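Local coordinates for protein twin-arginine translocation pathway signal (Rhodoferax ferrireducens, PDB 5IM2) that probably serves as the extracytoplasmic solute-binding component of a TRAP transporter and holds benzoate in its pocket, at residues Thr55-Gln60 against Asn66-Trp71. Numbering follows the deposited sequence.
With BEZ (benzoic acid), chain B.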
loop_
_atom_site.group_PDB
_atom_site.type_symbol
_atom_site.label_atom_id
_atom_site.label_comp_id
_atom_site.label_asym_id
_atom_site.label_seq_id
_atom_site.Cartn_x
_atom_site.Cartn_y
_atom_site.Cartn_z
ATOM N N THR A 55 -1.697 -7.357 -12.181
ATOM C CA THR A 55 -1.754 -6.221 -11.266
ATOM C C THR A 55 -2.126 -4.964 -12.035
ATOM O O THR A 55 -2.297 -4.980 -13.260
ATOM C CB THR A 55 -0.406 -6.054 -10.537
ATOM O OG1 THR A 55 -0.490 -5.031 -9.538
ATOM C CG2 THR A 55 0.711 -5.695 -11.504
ATOM N N PHE A 56 -2.238 -3.858 -11.302
ATOM C CA PHE A 56 -2.744 -2.601 -11.841
ATOM C C PHE A 56 -1.632 -1.589 -12.124
ATOM O O PHE A 56 -1.897 -0.522 -12.710
ATOM C CB PHE A 56 -3.785 -2.005 -10.859
ATOM C CG PHE A 56 -3.194 -1.618 -9.520
ATOM C CD1 PHE A 56 -2.680 -0.350 -9.310
ATOM C CD2 PHE A 56 -3.153 -2.513 -8.465
ATOM C CE1 PHE A 56 -2.118 -0.001 -8.097
ATOM C CE2 PHE A 56 -2.584 -2.159 -7.245
ATOM C CZ PHE A 56 -2.085 -0.893 -7.064
ATOM N N MET A 57 -0.381 -1.924 -11.772
ATOM C CA MET A 57 0.744 -1.027 -11.973
ATOM C C MET A 57 1.077 -0.906 -13.452
ATOM O O MET A 57 0.949 -1.861 -14.221
ATOM C CB MET A 57 1.977 -1.538 -11.225
ATOM C CG MET A 57 1.810 -1.620 -9.711
ATOM S SD MET A 57 1.270 -0.071 -8.946
ATOM C CE MET A 57 2.674 1.004 -9.283
ATOM N N ALA A 58 1.512 0.287 -13.835
ATOM C CA ALA A 58 2.074 0.501 -15.155
ATOM C C ALA A 58 3.413 -0.214 -15.268
ATOM O O ALA A 58 4.167 -0.274 -14.296
ATOM C CB ALA A 58 2.284 1.983 -15.404
ATOM N N PRO A 59 3.766 -0.724 -16.450
ATOM C CA PRO A 59 5.073 -1.394 -16.566
ATOM C C PRO A 59 6.273 -0.487 -16.299
ATOM O O PRO A 59 7.307 -0.972 -15.825
ATOM C CB PRO A 59 5.078 -1.928 -18.006
ATOM C CG PRO A 59 4.069 -1.149 -18.722
ATOM C CD PRO A 59 3.014 -0.760 -17.708
ATOM N N GLN A 60 6.170 0.817 -16.537
ATOM C CA GLN A 60 7.318 1.691 -16.336
ATOM C C GLN A 60 7.440 2.200 -14.895
ATOM O O GLN A 60 8.139 3.186 -14.641
ATOM C CB GLN A 60 7.261 2.854 -17.327
ATOM C CG GLN A 60 7.526 2.391 -18.768
ATOM C CD GLN A 60 8.751 1.472 -18.880
ATOM O OE1 GLN A 60 9.843 1.824 -18.434
ATOM N NE2 GLN A 60 8.559 0.278 -19.446
ATOM N N ASN A 66 11.098 -3.025 -10.200
ATOM C CA ASN A 66 12.022 -3.349 -9.119
ATOM C C ASN A 66 11.447 -4.251 -8.051
ATOM O O ASN A 66 12.209 -4.707 -7.182
ATOM C CB ASN A 66 12.509 -2.063 -8.444
ATOM C CG ASN A 66 13.264 -1.179 -9.388
ATOM O OD1 ASN A 66 14.096 -1.656 -10.180
ATOM N ND2 ASN A 66 12.974 0.110 -9.343
ATOM N N MET A 67 10.144 -4.527 -8.090
ATOM C CA MET A 67 9.534 -5.478 -7.169
ATOM C C MET A 67 8.939 -6.664 -7.902
ATOM O O MET A 67 9.402 -7.795 -7.713
ATOM C CB MET A 67 8.465 -4.769 -6.317
ATOM C CG MET A 67 9.087 -3.701 -5.453
ATOM S SD MET A 67 7.936 -2.471 -4.812
ATOM C CE MET A 67 6.778 -3.526 -3.979
ATOM N N HIS A 68 7.965 -6.432 -8.788
ATOM C CA HIS A 68 7.275 -7.532 -9.457
ATOM C C HIS A 68 8.193 -8.328 -10.381
ATOM O O HIS A 68 8.279 -9.554 -10.262
ATOM C CB HIS A 68 6.082 -6.989 -10.213
ATOM C CG HIS A 68 5.036 -6.476 -9.288
ATOM N ND1 HIS A 68 3.856 -5.902 -9.719
ATOM C CD2 HIS A 68 4.993 -6.478 -7.936
ATOM C CE1 HIS A 68 3.143 -5.550 -8.663
ATOM N NE2 HIS A 68 3.802 -5.900 -7.572
ATOM N N LYS A 69 8.868 -7.662 -11.329
ATOM C CA LYS A 69 9.763 -8.378 -12.239
ATOM C C LYS A 69 10.901 -9.042 -11.489
ATOM O O LYS A 69 11.337 -10.145 -11.847
ATOM C CB LYS A 69 10.327 -7.435 -13.300
ATOM C CG LYS A 69 9.303 -7.089 -14.394
ATOM C CD LYS A 69 9.882 -6.176 -15.443
ATOM C CE LYS A 69 10.902 -6.866 -16.292
ATOM N NZ LYS A 69 11.212 -6.024 -17.480
ATOM N N VAL A 70 11.403 -8.383 -10.461
ATOM C CA VAL A 70 12.496 -8.944 -9.685
ATOM C C VAL A 70 12.048 -10.203 -8.953
ATOM O O VAL A 70 12.768 -11.208 -8.921
ATOM C CB VAL A 70 13.040 -7.872 -8.729
ATOM C CG1 VAL A 70 14.047 -8.456 -7.775
ATOM C CG2 VAL A 70 13.666 -6.744 -9.537
ATOM N N TRP A 71 10.861 -10.170 -8.353
ATOM C CA TRP A 71 10.389 -11.332 -7.610
ATOM C C TRP A 71 10.148 -12.508 -8.540
ATOM O O TRP A 71 10.571 -13.631 -8.256
ATOM C CB TRP A 71 9.116 -10.969 -6.835
ATOM C CG TRP A 71 8.547 -12.105 -5.969
ATOM C CD1 TRP A 71 8.875 -12.383 -4.670
ATOM C CD2 TRP A 71 7.575 -13.089 -6.350
ATOM N NE1 TRP A 71 8.153 -13.465 -4.223
ATOM C CE2 TRP A 71 7.358 -13.916 -5.238
ATOM C CE3 TRP A 71 6.861 -13.344 -7.522
ATOM C CZ2 TRP A 71 6.474 -14.993 -5.273
ATOM C CZ3 TRP A 71 5.979 -14.408 -7.547
ATOM C CH2 TRP A 71 5.791 -15.207 -6.436
HETATM C C BEZ B . -2.154 3.978 -4.103
HETATM O O1 BEZ B . -2.163 4.980 -3.332
HETATM O O2 BEZ B . -3.236 3.559 -4.579
HETATM C C1 BEZ B . -0.856 3.324 -4.469
HETATM C C2 BEZ B . -0.853 2.212 -5.306
HETATM C C3 BEZ B . 0.370 1.640 -5.659
HETATM C C4 BEZ B . 1.549 2.165 -5.157
HETATM C C5 BEZ B . 1.539 3.254 -4.307
HETATM C C6 BEZ B . 0.318 3.842 -3.958
#
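Thr55 and His68 mark the nearest backbone approach of 55-60 to 66-71, their CA atoms 9.3 Å apart, so side chains alone bridge the gap. Segment 55-60 leaves strand 49-55 as a loop; 66-71 belongs to helix 62-78, which follows it and widens into a pi-type turn at 66-68. The two side chains approach from opposite directions: Thr55 CG2 meets the imidazole edge near its plane, 3.6 Å from His68 ND1. With chi1 at -174° the hydroxyl lies opposite the backbone N; Thr55 OG1 is hydrogen-bonded to Trp113 O, yet also sits 3.8 Å from His68 CE1. Met57 CG lies 4.3 Å from His68 CE1, but the bend at chi2 (-54°) turns the sulfur away toward the ligand, with Met57 SD 3.8 Å from BEZ C3. Phe56 does not touch the helix segment; its CE1-CZ edge meets the C2-C3 edge of benzoate, the rings nearly perpendicular, Phe56 CZ standing 3.8 Å from BEZ C2. Replacing Phe56 with alanine is likely to open a gap beside the benzoate ring and remove the ring that meets Tyr118. With no hydrogen bond joining the segments, and Phe53 and Trp113 meeting His68 edge-to-face, the evidence indicates van der Waals packing of Thr55 and Met57 against His68, behind an apolar pocket wall.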